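Protein argonaute (Aquifex aeolicus, PDB 1YVU) uses short single-stranded DNA guides to bind complementary RNA targets and cleave them, with magnesium as its preferred cofactor. Local coordinates at residues K205-M214 / W226-R236. Residues are numbered along the deposited sequence; the frame is centred on the assembly and turned at random.
Sequences KGEEFFRLCM and WEELLKNRELR
Phe210 and Trp226 both carry CG anti to the carbonyl carbon (chi1 -54° and -70°), and with each CB already directed at the partner helix the two rings meet in the interface between nearly antiparallel helices, a worked example of knobs-into-holes packing. They touch edge to edge, Phe210 CD2 lying in the indole plane 3.9 Å from Trp226 CE3. One indole face is taken by Cys213, whose CB sits 3.7 Å from the centroid of the six-membered ring in a CH-pi contact, with SG over the same ring. Replacing Trp226 by an alanine would take away the indole, and Cys213 and the CD2 edge of Phe210 would probably be left without their packing partner. Along the opposite edge of the Phe210 ring, CE1 and CD1 lie over one face of the Arg236 guanidinium, the planes 60° apart. Bonds to two backbone carbonyls limit its rotation: NH2 donates to an in-plane lone pair of Leu230 O at 2.9 Å, and NE more weakly to Leu229 O. NH2 also makes a salt bridge to Glu207 OE2, whose hydrogen bond is weak at 3.5 Å. Helices 207-215 and 220-231 form a hairpin within the PAZ domain, where Trp226 and Leu229 rest on Leu241 of strand 240-244 and Pro251 of strand 249-251.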
loop_
_atom_site.group_PDB
_atom_site.type_symbol
_atom_site.label_atom_id
_atom_site.label_comp_id
_atom_site.label_asym_id
_atom_site.label_seq_id
_atom_site.Cartn_x
_atom_site.Cartn_y
_atom_site.Cartn_z
ATOM N N LYS A 205 20.711 5.371 -29.840
ATOM C CA LYS A 205 21.707 4.380 -29.495
ATOM C C LYS A 205 22.016 3.511 -30.718
ATOM O O LYS A 205 21.125 3.231 -31.528
ATOM C CB LYS A 205 21.221 3.553 -28.309
ATOM C CG LYS A 205 20.979 4.368 -27.023
ATOM C CD LYS A 205 22.246 5.007 -26.423
ATOM C CE LYS A 205 21.904 5.840 -25.196
ATOM N NZ LYS A 205 23.102 6.128 -24.379
ATOM N N GLY A 206 23.290 3.147 -30.871
ATOM C CA GLY A 206 23.737 2.326 -31.990
ATOM C C GLY A 206 23.679 0.825 -31.744
ATOM O O GLY A 206 23.350 0.403 -30.637
ATOM N N GLU A 207 24.081 0.041 -32.751
ATOM C CA GLU A 207 24.060 -1.434 -32.726
ATOM C C GLU A 207 24.484 -2.238 -31.485
ATOM O O GLU A 207 23.701 -3.069 -31.005
ATOM C CB GLU A 207 24.743 -2.010 -33.974
ATOM C CG GLU A 207 23.960 -1.768 -35.245
ATOM C CD GLU A 207 24.081 -2.909 -36.230
ATOM O OE1 GLU A 207 24.969 -2.853 -37.109
ATOM O OE2 GLU A 207 23.287 -3.865 -36.125
ATOM N N GLU A 208 25.676 -1.971 -30.938
ATOM C CA GLU A 208 26.172 -2.706 -29.751
ATOM C C GLU A 208 25.388 -2.506 -28.440
ATOM O O GLU A 208 25.418 -3.378 -27.590
ATOM C CB GLU A 208 27.665 -2.458 -29.503
ATOM C CG GLU A 208 28.663 -3.444 -30.133
ATOM C CD GLU A 208 30.145 -3.063 -29.832
ATOM O OE1 GLU A 208 30.611 -3.278 -28.687
ATOM O OE2 GLU A 208 30.849 -2.535 -30.730
ATOM N N PHE A 209 24.642 -1.408 -28.304
ATOM C CA PHE A 209 23.840 -1.128 -27.107
ATOM C C PHE A 209 22.804 -2.214 -26.907
ATOM O O PHE A 209 22.662 -2.754 -25.810
ATOM C CB PHE A 209 23.116 0.211 -27.269
ATOM C CG PHE A 209 22.435 0.710 -26.021
ATOM C CD1 PHE A 209 23.153 1.477 -25.086
ATOM C CD2 PHE A 209 21.057 0.467 -25.791
ATOM C CE1 PHE A 209 22.521 2.013 -23.932
ATOM C CE2 PHE A 209 20.409 0.993 -24.639
ATOM C CZ PHE A 209 21.148 1.771 -23.710
ATOM N N PHE A 210 22.092 -2.500 -28.000
ATOM C CA PHE A 210 21.010 -3.479 -28.076
ATOM C C PHE A 210 21.467 -4.872 -27.864
ATOM O O PHE A 210 20.720 -5.685 -27.328
ATOM C CB PHE A 210 20.329 -3.424 -29.428
ATOM C CG PHE A 210 19.850 -2.082 -29.797
ATOM C CD1 PHE A 210 20.460 -1.389 -30.842
ATOM C CD2 PHE A 210 18.855 -1.451 -29.045
ATOM C CE1 PHE A 210 20.097 -0.067 -31.137
ATOM C CE2 PHE A 210 18.478 -0.125 -29.329
ATOM C CZ PHE A 210 19.108 0.570 -30.378
ATOM N N ARG A 211 22.679 -5.136 -28.345
ATOM C CA ARG A 211 23.333 -6.432 -28.220
ATOM C C ARG A 211 23.795 -6.594 -26.769
ATOM O O ARG A 211 23.670 -7.685 -26.197
ATOM C CB ARG A 211 24.522 -6.520 -29.191
ATOM C CG ARG A 211 25.082 -7.912 -29.399
ATOM C CD ARG A 211 26.011 -7.917 -30.581
ATOM N NE ARG A 211 25.682 -9.028 -31.469
ATOM C CZ ARG A 211 26.566 -9.867 -32.008
ATOM N NH1 ARG A 211 27.870 -9.739 -31.770
ATOM N NH2 ARG A 211 26.137 -10.897 -32.724
ATOM N N LEU A 212 24.231 -5.478 -26.167
ATOM C CA LEU A 212 24.703 -5.467 -24.791
ATOM C C LEU A 212 23.583 -5.630 -23.801
ATOM O O LEU A 212 23.663 -6.480 -22.908
ATOM C CB LEU A 212 25.470 -4.194 -24.463
ATOM C CG LEU A 212 26.954 -4.116 -24.863
ATOM C CD1 LEU A 212 27.489 -2.702 -24.516
ATOM C CD2 LEU A 212 27.805 -5.227 -24.209
ATOM N N CYS A 213 22.518 -4.862 -24.012
ATOM C CA CYS A 213 21.341 -4.877 -23.155
ATOM C C CYS A 213 20.561 -6.193 -23.280
ATOM O O CYS A 213 19.779 -6.559 -22.393
ATOM C CB CYS A 213 20.470 -3.670 -23.470
ATOM S SG CYS A 213 20.238 -2.532 -22.072
HETATM N N MSE A 214 20.871 -6.928 -24.353
HETATM C CA MSE A 214 20.293 -8.233 -24.672
HETATM C C MSE A 214 21.080 -9.258 -23.896
HETATM O O MSE A 214 20.508 -10.164 -23.287
HETATM C CB MSE A 214 20.466 -8.521 -26.146
HETATM C CG MSE A 214 19.661 -9.668 -26.684
HETATM SE SE MSE A 214 20.733 -10.612 -27.978
HETATM C CE MSE A 214 20.738 -9.341 -29.345
ATOM N N TRP A 226 15.079 -7.057 -27.188
ATOM C CA TRP A 226 16.310 -6.371 -27.543
ATOM C C TRP A 226 16.838 -6.957 -28.845
ATOM O O TRP A 226 17.388 -6.214 -29.672
ATOM C CB TRP A 226 17.358 -6.454 -26.426
ATOM C CG TRP A 226 17.059 -5.635 -25.158
ATOM C CD1 TRP A 226 16.695 -6.124 -23.932
ATOM C CD2 TRP A 226 17.102 -4.203 -25.013
ATOM N NE1 TRP A 226 16.493 -5.096 -23.042
ATOM C CE2 TRP A 226 16.730 -3.906 -23.677
ATOM C CE3 TRP A 226 17.397 -3.135 -25.889
ATOM C CZ2 TRP A 226 16.666 -2.590 -23.188
ATOM C CZ3 TRP A 226 17.331 -1.827 -25.404
ATOM C CH2 TRP A 226 16.957 -1.565 -24.063
ATOM N N GLU A 227 16.562 -8.253 -29.068
ATOM C CA GLU A 227 16.960 -8.972 -30.296
ATOM C C GLU A 227 16.324 -8.283 -31.496
ATOM O O GLU A 227 17.009 -7.939 -32.443
ATOM C CB GLU A 227 16.528 -10.457 -30.262
ATOM C CG GLU A 227 17.281 -11.397 -31.245
ATOM C CD GLU A 227 16.826 -12.872 -31.187
ATOM O OE1 GLU A 227 16.228 -13.287 -30.173
ATOM O OE2 GLU A 227 17.071 -13.635 -32.163
ATOM N N GLU A 228 15.048 -7.939 -31.370
ATOM C CA GLU A 228 14.318 -7.279 -32.429
ATOM C C GLU A 228 14.789 -5.872 -32.767
ATOM O O GLU A 228 14.966 -5.556 -33.926
ATOM C CB GLU A 228 12.813 -7.272 -32.134
ATOM C CG GLU A 228 12.140 -8.666 -32.048
ATOM C CD GLU A 228 12.425 -9.577 -33.251
ATOM O OE1 GLU A 228 12.001 -9.217 -34.381
ATOM O OE2 GLU A 228 13.072 -10.642 -33.050
ATOM N N LEU A 229 15.106 -5.058 -31.769
ATOM C CA LEU A 229 15.523 -3.678 -32.054
ATOM C C LEU A 229 16.869 -3.630 -32.752
ATOM O O LEU A 229 17.119 -2.760 -33.581
ATOM C CB LEU A 229 15.558 -2.837 -30.778
ATOM C CG LEU A 229 14.384 -2.752 -29.789
ATOM C CD1 LEU A 229 14.878 -1.980 -28.604
ATOM C CD2 LEU A 229 13.152 -2.090 -30.358
ATOM N N LEU A 230 17.694 -4.620 -32.440
ATOM C CA LEU A 230 19.018 -4.785 -33.012
ATOM C C LEU A 230 18.909 -5.271 -34.466
ATOM O O LEU A 230 19.495 -4.681 -35.381
ATOM C CB LEU A 230 19.780 -5.839 -32.195
ATOM C CG LEU A 230 21.177 -6.230 -32.697
ATOM C CD1 LEU A 230 22.133 -5.093 -32.574
ATOM C CD2 LEU A 230 21.695 -7.419 -31.959
ATOM N N LYS A 231 18.120 -6.330 -34.650
ATOM C CA LYS A 231 17.939 -6.969 -35.939
ATOM C C LYS A 231 16.880 -6.403 -36.871
ATOM O O LYS A 231 16.947 -6.653 -38.065
ATOM C CB LYS A 231 17.777 -8.479 -35.759
ATOM C CG LYS A 231 18.979 -9.177 -35.104
ATOM C CD LYS A 231 18.937 -10.711 -35.176
ATOM C CE LYS A 231 20.058 -11.352 -34.317
ATOM N NZ LYS A 231 20.166 -12.853 -34.401
ATOM N N ASN A 232 15.950 -5.598 -36.353
ATOM C CA ASN A 232 14.878 -4.984 -37.167
ATOM C C ASN A 232 15.003 -3.457 -37.111
ATOM O O ASN A 232 14.680 -2.833 -36.084
ATOM C CB ASN A 232 13.513 -5.435 -36.638
ATOM C CG ASN A 232 12.371 -4.990 -37.493
ATOM O OD1 ASN A 232 12.527 -4.234 -38.458
ATOM N ND2 ASN A 232 11.192 -5.466 -37.144
ATOM N N ARG A 233 15.422 -2.864 -38.232
ATOM C CA ARG A 233 15.612 -1.413 -38.292
ATOM C C ARG A 233 14.395 -0.544 -38.505
ATOM O O ARG A 233 14.447 0.664 -38.253
ATOM C CB ARG A 233 16.739 -1.032 -39.244
ATOM C CG ARG A 233 18.082 -1.252 -38.603
ATOM C CD ARG A 233 19.219 -0.984 -39.528
ATOM N NE ARG A 233 19.508 0.438 -39.688
ATOM C CZ ARG A 233 20.737 0.950 -39.682
ATOM N NH1 ARG A 233 21.806 0.171 -39.514
ATOM N NH2 ARG A 233 20.905 2.238 -39.914
ATOM N N GLU A 234 13.298 -1.163 -38.929
ATOM C CA GLU A 234 12.034 -0.464 -39.109
ATOM C C GLU A 234 11.618 -0.056 -37.688
ATOM O O GLU A 234 11.395 1.118 -37.399
ATOM C CB GLU A 234 10.981 -1.425 -39.697
ATOM C CG GLU A 234 10.440 -1.065 -41.099
ATOM C CD GLU A 234 9.234 -1.915 -41.528
ATOM O OE1 GLU A 234 8.145 -1.343 -41.761
ATOM O OE2 GLU A 234 9.377 -3.155 -41.640
ATOM N N LEU A 235 11.700 -1.040 -36.794
ATOM C CA LEU A 235 11.370 -0.912 -35.382
ATOM C C LEU A 235 12.291 0.056 -34.670
ATOM O O LEU A 235 11.834 1.054 -34.134
ATOM C CB LEU A 235 11.499 -2.267 -34.692
ATOM C CG LEU A 235 10.417 -2.741 -33.734
ATOM C CD1 LEU A 235 10.976 -3.890 -32.957
ATOM C CD2 LEU A 235 9.954 -1.652 -32.788
ATOM N N ARG A 236 13.590 -0.242 -34.699
ATOM C CA ARG A 236 14.608 0.564 -34.037
ATOM C C ARG A 236 14.495 2.047 -34.266
ATOM O O ARG A 236 14.778 2.833 -33.361
ATOM C CB ARG A 236 15.996 0.125 -34.437
ATOM C CG ARG A 236 17.051 0.621 -33.478
ATOM C CD ARG A 236 18.358 0.791 -34.170
ATOM N NE ARG A 236 18.870 -0.495 -34.619
ATOM C CZ ARG A 236 20.160 -0.778 -34.738
ATOM N NH1 ARG A 236 21.073 0.146 -34.428
ATOM N NH2 ARG A 236 20.534 -1.978 -35.171
#